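Local coordinates for protein serine-pyruvate aminotransferase (agxt) (PDB 3ZRP) that probably transfers amino groups between serine and pyruvate, and between alanine and glyoxylate, using pyridoxal 5'-phosphate as cofactor, at residues A[120-123]-A[124-128]; A[357-360]-A[361-364]. One frame throughout, in Å; residues are numbered along the deposited sequence.

Interaction 1 of 2, residues A[120-123]-A[124-128]; sequences EEEV and RKSEY
Tyr128 reaches back over the end of helix 116-125 and donates a hydrogen bond from its hydroxyl to Glu122. The bond from Tyr128 OH to Glu122 OE2 is short, 2.7 Å. It meets OE2 on the anti side, 22° out of the carboxylate plane. The two side chains cross at about a right angle. A bend at the second torsion of Glu122 (chi2 59°) swings the carboxylate toward the hydroxyl. Glu122 CG packs separately against the ring, 3.8 Å from Tyr128 CE2. The ring edge also faces the backbone of Val123, with Tyr128 CD2 4.2 Å from Val123 CA. A phenylalanine here would probably leave Glu122 OE2 without this donor and the carboxylate freer to turn.

The backbone closes the helix between these residues. Ser126 N makes a hydrogen bond to Glu122 O at 3.1 Å, and Ser126 is the first residue to leave helical geometry. A water bridges Val123 O and Tyr128 N, accepting from the latter.

The other flank is looser and more exposed. Glu120 and Arg124 run side by side, one helical turn apart. Arg124 NH1 forms a salt bridge with Glu120 OE2 at 3.2 Å, but its hydrogen bond is weak and bent. The carboxylate and guanidinium planes stand 51° apart. The aliphatic part adds to the pairing, with Arg124 CD 3.7 Å from Glu120 CG.

Helix 116-125 is the helix of a beta-alpha-beta crossover in the large sheet of the class-V aminotransferase fold. It links strand 102-106 to the parallel strand 128-134, with strand 79-83 between them. Val123 packs on Leu81 of strand 79-83 and Ile153 of helix 146-153. Tyr128 touches Leu81 and Lys104 and makes a cation-pi contact with Lys79.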
ATOM      1  N   GLU A 120      25.986 -11.573 -20.832  1.00 31.89           N
ATOM      2  CA  GLU A 120      26.351 -12.947 -21.186  1.00 35.09           C
ATOM      3  C   GLU A 120      27.730 -13.339 -20.647  1.00 35.81           C
ATOM      4  O   GLU A 120      27.879 -14.402 -20.062  1.00 32.58           O
ATOM      5  CB  GLU A 120      26.324 -13.130 -22.709  1.00 36.21           C
ATOM      6  CG  GLU A 120      26.625 -14.550 -23.171  1.00 40.11           C
ATOM      7  CD  GLU A 120      26.790 -14.651 -24.680  1.00 45.72           C
ATOM      8  OE1 GLU A 120      27.226 -13.666 -25.308  1.00 47.50           O
ATOM      9  OE2 GLU A 120      26.524 -15.735 -25.229  1.00 46.47           O
ATOM     10  N   GLU A 121      28.713 -12.462 -20.839  1.00 33.80           N
ATOM     11  CA  GLU A 121      30.083 -12.680 -20.380  1.00 41.18           C
ATOM     12  C   GLU A 121      30.129 -12.928 -18.864  1.00 37.88           C
ATOM     13  O   GLU A 121      30.847 -13.826 -18.374  1.00 34.76           O
ATOM     14  CB  GLU A 121      30.954 -11.470 -20.738  1.00 42.62           C
ATOM     15  CG  GLU A 121      32.434 -11.636 -20.426  1.00 55.38           C
ATOM     16  CD  GLU A 121      33.226 -10.338 -20.529  1.00 66.90           C
ATOM     17  OE1 GLU A 121      32.670  -9.291 -20.936  1.00 71.74           O
ATOM     18  OE2 GLU A 121      34.425 -10.359 -20.186  1.00 69.36           O
ATOM     19  N   GLU A 122      29.357 -12.136 -18.128  1.00 36.35           N
ATOM     20  CA  GLU A 122      29.350 -12.222 -16.673  1.00 35.40           C
ATOM     21  C   GLU A 122      28.698 -13.508 -16.191  1.00 31.86           C
ATOM     22  O   GLU A 122      29.264 -14.207 -15.326  1.00 33.09           O
ATOM     23  CB  GLU A 122      28.689 -10.980 -16.047  1.00 36.01           C
ATOM     24  CG  GLU A 122      28.694 -10.971 -14.517  1.00 32.89           C
ATOM     25  CD  GLU A 122      30.110 -11.028 -13.929  1.00 39.28           C
ATOM     26  OE1 GLU A 122      31.058 -10.490 -14.536  1.00 37.83           O
ATOM     27  OE2 GLU A 122      30.274 -11.605 -12.840  1.00 32.47           O
ATOM     28  N   VAL A 123      27.541 -13.852 -16.752  1.00 31.74           N
ATOM     29  CA  VAL A 123      26.816 -15.032 -16.266  1.00 32.91           C
ATOM     30  C   VAL A 123      27.492 -16.339 -16.708  1.00 34.20           C
ATOM     31  O   VAL A 123      27.197 -17.394 -16.157  1.00 32.42           O
ATOM     32  CB  VAL A 123      25.299 -15.046 -16.657  1.00 30.05           C
ATOM     33  CG1 VAL A 123      24.612 -13.772 -16.143  1.00 28.73           C
ATOM     34  CG2 VAL A 123      25.096 -15.255 -18.188  1.00 29.28           C
ATOM     35  N   ARG A 124      28.379 -16.254 -17.706  1.00 35.80           N
ATOM     36  CA  ARG A 124      29.139 -17.432 -18.169  1.00 36.63           C
ATOM     37  C   ARG A 124      30.364 -17.664 -17.313  1.00 36.30           C
ATOM     38  O   ARG A 124      30.776 -18.809 -17.114  1.00 38.26           O
ATOM     39  CB  ARG A 124      29.541 -17.302 -19.628  1.00 39.20           C
ATOM     40  CG  ARG A 124      28.401 -17.587 -20.564  1.00 47.35           C
ATOM     41  CD  ARG A 124      28.775 -17.360 -21.985  1.00 50.70           C
ATOM     42  NE  ARG A 124      29.326 -18.573 -22.586  1.00 60.85           N
ATOM     43  CZ  ARG A 124      29.254 -18.871 -23.882  1.00 59.50           C
ATOM     44  NH1 ARG A 124      28.628 -18.053 -24.730  1.00 53.89           N
ATOM     45  NH2 ARG A 124      29.796 -20.000 -24.321  1.00 56.78           N
ATOM     46  N   LYS A 125      30.926 -16.574 -16.797  1.00 36.60           N
ATOM     47  CA  LYS A 125      32.104 -16.623 -15.941  1.00 38.03           C
ATOM     48  C   LYS A 125      31.768 -17.108 -14.523  1.00 41.05           C
ATOM     49  O   LYS A 125      32.511 -17.907 -13.935  1.00 38.50           O
ATOM     50  CB  LYS A 125      32.757 -15.239 -15.932  1.00 37.21           C
ATOM     51  CG  LYS A 125      33.859 -15.049 -14.916  1.00 40.35           C
ATOM     52  CD  LYS A 125      34.470 -13.656 -15.019  1.00 42.94           C
ATOM     53  CE  LYS A 125      35.253 -13.339 -13.744  1.00 41.62           C
ATOM     54  NZ  LYS A 125      36.189 -12.192 -13.929  1.00 46.07           N
ATOM     55  N   SER A 126      30.660 -16.607 -13.975  1.00 39.75           N
ATOM     56  CA  SER A 126      30.248 -16.872 -12.594  1.00 42.21           C
ATOM     57  C   SER A 126      28.813 -17.373 -12.541  1.00 40.26           C
ATOM     58  O   SER A 126      27.988 -17.060 -13.413  1.00 36.75           O
ATOM     59  CB  SER A 126      30.368 -15.605 -11.726  1.00 46.94           C
ATOM     60  OG  SER A 126      31.704 -15.136 -11.711  1.00 51.48           O
ATOM     61  N   GLU A 127      28.528 -18.117 -11.482  1.00 35.37           N
ATOM     62  CA  GLU A 127      27.248 -18.770 -11.297  1.00 35.03           C
ATOM     63  C   GLU A 127      26.323 -17.842 -10.511  1.00 33.57           C
ATOM     64  O   GLU A 127      26.652 -17.411  -9.393  1.00 35.59           O
ATOM     65  CB  GLU A 127      27.459 -20.055 -10.503  1.00 37.27           C
ATOM     66  CG  GLU A 127      26.447 -21.120 -10.814  1.00 41.25           C
ATOM     67  CD  GLU A 127      26.697 -21.726 -12.167  1.00 49.97           C
ATOM     68  OE1 GLU A 127      27.859 -22.143 -12.436  1.00 51.56           O
ATOM     69  OE2 GLU A 127      25.727 -21.777 -12.956  1.00 51.55           O
ATOM     70  N   TYR A 128      25.187 -17.506 -11.102  1.00 33.63           N
ATOM     71  CA  TYR A 128      24.220 -16.600 -10.467  1.00 31.04           C
ATOM     72  C   TYR A 128      22.860 -17.270 -10.326  1.00 31.95           C
ATOM     73  O   TYR A 128      22.367 -17.929 -11.263  1.00 31.29           O
ATOM     74  CB  TYR A 128      24.087 -15.309 -11.292  1.00 30.64           C
ATOM     75  CG  TYR A 128      25.269 -14.407 -11.162  1.00 28.86           C
ATOM     76  CD1 TYR A 128      25.421 -13.593 -10.029  1.00 28.94           C
ATOM     77  CD2 TYR A 128      26.276 -14.385 -12.152  1.00 30.39           C
ATOM     78  CE1 TYR A 128      26.531 -12.767  -9.903  1.00 31.39           C
ATOM     79  CE2 TYR A 128      27.389 -13.568 -12.030  1.00 28.98           C
ATOM     80  CZ  TYR A 128      27.503 -12.761 -10.913  1.00 32.21           C
ATOM     81  OH  TYR A 128      28.589 -11.953 -10.777  1.00 31.81           O
TER
HETATM   82  O   HOH W   1      25.153 -17.929 -14.219  1.00 40.09           O

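Interaction 2 of 2, residues A[357-360]-A[361-364]; sequences ERTL and RKLG
Leu363 lies beside Thr359 at the end of helix 346-363, and the two side chains point the same way. Leu363 CB starts 3.7 Å from Thr359 O. CG is set anti to the carbonyl carbon of its own residue (chi1 -68°), which keeps the branch beside the preceding turn. There Leu363 CG lies 3.5 Å from Thr359 O. At the tip, Leu363 CD1 comes to 3.4 Å from the same Thr359 O. The same methyl also meets a methyl, with Leu363 CD1 3.9 Å from Thr359 CG2. One carbonyl oxygen is thus lined by three carbons of the leucine.

The helix ends here in a Schellman motif. Gly364 takes a positive phi of 79°, which residues with a side chain adopt less readily. Its N makes a weak bond to Arg361 O. Arg361 N makes a full hydrogen bond to Glu357 O, 3.0 Å; the bonds after it weaken. Lys362 N to Arg358 O is long, and Leu363 N to Leu360 O is also weak.

In the deposited conformer given here, one of two, Lys362 runs alongside Thr359, with Lys362 CE 3.8 Å from Thr359 CG2. The methyl of Thr359 then touches both Lys362 and Leu363, while its OG1 bonds back to Val355 O. Leu360 and Leu363 both pack on Val314 of helix 311-319. Glu357 OE2 accepts a hydrogen bond from Gly370 N.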
ATOM      1  N   GLU A 357       8.880  24.777 -26.621  1.00 38.19           N
ATOM      2  CA  GLU A 357       9.388  25.872 -27.455  1.00 42.72           C
ATOM      3  C   GLU A 357       9.233  27.237 -26.777  1.00 43.34           C
ATOM      4  O   GLU A 357      10.223  27.955 -26.608  1.00 46.74           O
ATOM      5  CB  GLU A 357       8.761  25.855 -28.852  1.00 44.48           C
ATOM      6  CG  GLU A 357       9.402  26.845 -29.812  1.00 48.16           C
ATOM      7  CD  GLU A 357       9.141  26.529 -31.269  1.00 52.36           C
ATOM      8  OE1 GLU A 357       8.938  25.349 -31.631  1.00 60.66           O
ATOM      9  OE2 GLU A 357       9.154  27.484 -32.072  1.00 63.31           O
ATOM     10  N   ARG A 358       8.017  27.577 -26.348  1.00 41.77           N
ATOM     11  CA  ARG A 358       7.796  28.911 -25.773  1.00 48.71           C
ATOM     12  C   ARG A 358       8.406  29.117 -24.384  1.00 48.16           C
ATOM     13  O   ARG A 358       8.735  30.249 -23.996  1.00 54.10           O
ATOM     14  CB  ARG A 358       6.328  29.350 -25.851  1.00 50.97           C
ATOM     15  CG  ARG A 358       5.309  28.421 -25.275  1.00 57.61           C
ATOM     16  CD  ARG A 358       3.966  28.767 -25.877  1.00 63.49           C
ATOM     17  NE  ARG A 358       2.860  28.382 -25.009  1.00 66.96           N
ATOM     18  CZ  ARG A 358       1.972  27.434 -25.286  1.00 62.00           C
ATOM     19  NH1 ARG A 358       2.045  26.759 -26.422  1.00 58.38           N
ATOM     20  NH2 ARG A 358       0.999  27.175 -24.420  1.00 56.79           N
ATOM     21  N   THR A 359       8.604  28.027 -23.652  1.00 42.20           N
ATOM     22  CA  THR A 359       9.253  28.120 -22.357  1.00 42.26           C
ATOM     23  C   THR A 359      10.771  28.355 -22.524  1.00 45.72           C
ATOM     24  O   THR A 359      11.356  29.207 -21.839  1.00 47.20           O
ATOM     25  CB  THR A 359       8.948  26.887 -21.489  1.00 40.33           C
ATOM     26  OG1 THR A 359       7.535  26.675 -21.457  1.00 42.18           O
ATOM     27  CG2 THR A 359       9.460  27.073 -20.069  1.00 42.89           C
ATOM     28  N   LEU A 360      11.390  27.619 -23.447  1.00 43.04           N
ATOM     29  CA  LEU A 360      12.836  27.729 -23.678  1.00 42.90           C
ATOM     30  C   LEU A 360      13.220  29.075 -24.319  1.00 48.59           C
ATOM     31  O   LEU A 360      14.307  29.604 -24.058  1.00 52.95           O
ATOM     32  CB  LEU A 360      13.353  26.548 -24.506  1.00 43.28           C
ATOM     33  CG  LEU A 360      13.250  25.165 -23.858  1.00 43.14           C
ATOM     34  CD1 LEU A 360      13.976  24.099 -24.680  1.00 44.77           C
ATOM     35  CD2 LEU A 360      13.765  25.186 -22.439  1.00 39.25           C
ATOM     36  N   ARG A 361      12.316  29.602 -25.150  1.00 48.57           N
ATOM     37  CA  ARG A 361      12.457  30.926 -25.758  0.60 51.52           C
ATOM     38  C   ARG A 361      12.633  32.000 -24.683  1.00 53.30           C
ATOM     39  O   ARG A 361      13.565  32.807 -24.747  1.00 63.41           O
ATOM     40  CB  ARG A 361      11.221  31.217 -26.613  0.60 50.76           C
ATOM     41  CG  ARG A 361      11.269  32.476 -27.490  0.60 49.87           C
ATOM     42  CD  ARG A 361      10.604  32.213 -28.845  0.60 51.48           C
ATOM     43  NE  ARG A 361       9.748  33.310 -29.315  0.60 52.66           N
ATOM     44  CZ  ARG A 361       9.699  33.748 -30.571  0.60 52.61           C
ATOM     45  NH1 ARG A 361      10.474  33.215 -31.513  0.60 53.17           N
ATOM     46  NH2 ARG A 361       8.878  34.741 -30.886  0.60 51.78           N
ATOM     47  N   LYS A 362      11.741  31.992 -23.690  1.00 49.55           N
ATOM     48  CA  LYS A 362      11.758  32.987 -22.620  0.60 51.11           C
ATOM     49  C   LYS A 362      12.938  32.814 -21.664  1.00 55.08           C
ATOM     50  O   LYS A 362      13.240  33.710 -20.868  1.00 49.26           O
ATOM     51  CB  LYS A 362      10.428  32.995 -21.849  0.60 55.47           C
ATOM     52  CG  LYS A 362      10.155  31.792 -20.952  0.60 61.91           C
ATOM     53  CD  LYS A 362       8.705  31.765 -20.492  0.60 63.54           C
ATOM     54  CE  LYS A 362       8.482  30.718 -19.409  0.60 61.94           C
ATOM     55  NZ  LYS A 362       7.032  30.452 -19.187  0.60 58.52           N
ATOM     56  N   LEU A 363      13.608  31.666 -21.743  1.00 53.81           N
ATOM     57  CA  LEU A 363      14.704  31.364 -20.816  1.00 52.90           C
ATOM     58  C   LEU A 363      16.098  31.308 -21.469  1.00 56.54           C
ATOM     59  O   LEU A 363      17.093  31.034 -20.793  1.00 59.38           O
ATOM     60  CB  LEU A 363      14.403  30.083 -20.025  1.00 48.44           C
ATOM     61  CG  LEU A 363      13.257  30.156 -19.012  1.00 48.91           C
ATOM     62  CD1 LEU A 363      12.683  28.768 -18.735  1.00 47.81           C
ATOM     63  CD2 LEU A 363      13.703  30.813 -17.706  1.00 48.04           C
ATOM     64  N   GLY A 364      16.153  31.547 -22.780  1.00 51.30           N
ATOM     65  CA  GLY A 364      17.418  31.714 -23.489  1.00 48.47           C
ATOM     66  C   GLY A 364      18.170  30.448 -23.824  1.00 47.14           C
ATOM     67  O   GLY A 364      19.393  30.469 -23.965  1.00 43.81           O
TER

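How the interactions relate
From the N terminus, the chain first reaches interaction 1, where helix 116-125 ends and strand 128-134 begins. That strand enters the seven-stranded mixed sheet between strands 79-83 and 157-163. More than 200 residues later comes interaction 2, at the C-terminal end of helix 346-363, ahead of helix 372-381. Each contact closes only a short local turn. The two follow in series and neither nest nor cross. The centres of interaction 1 and interaction 2 are about 49 Å apart. The nearest atoms of interaction 1 and interaction 2 are about 38 Å apart. Interaction 1 ties a helix end to the large sheet and helix 146-153. Interaction 2 sits against helix 311-319, in the part of the chain that holds the three-stranded antiparallel sheet.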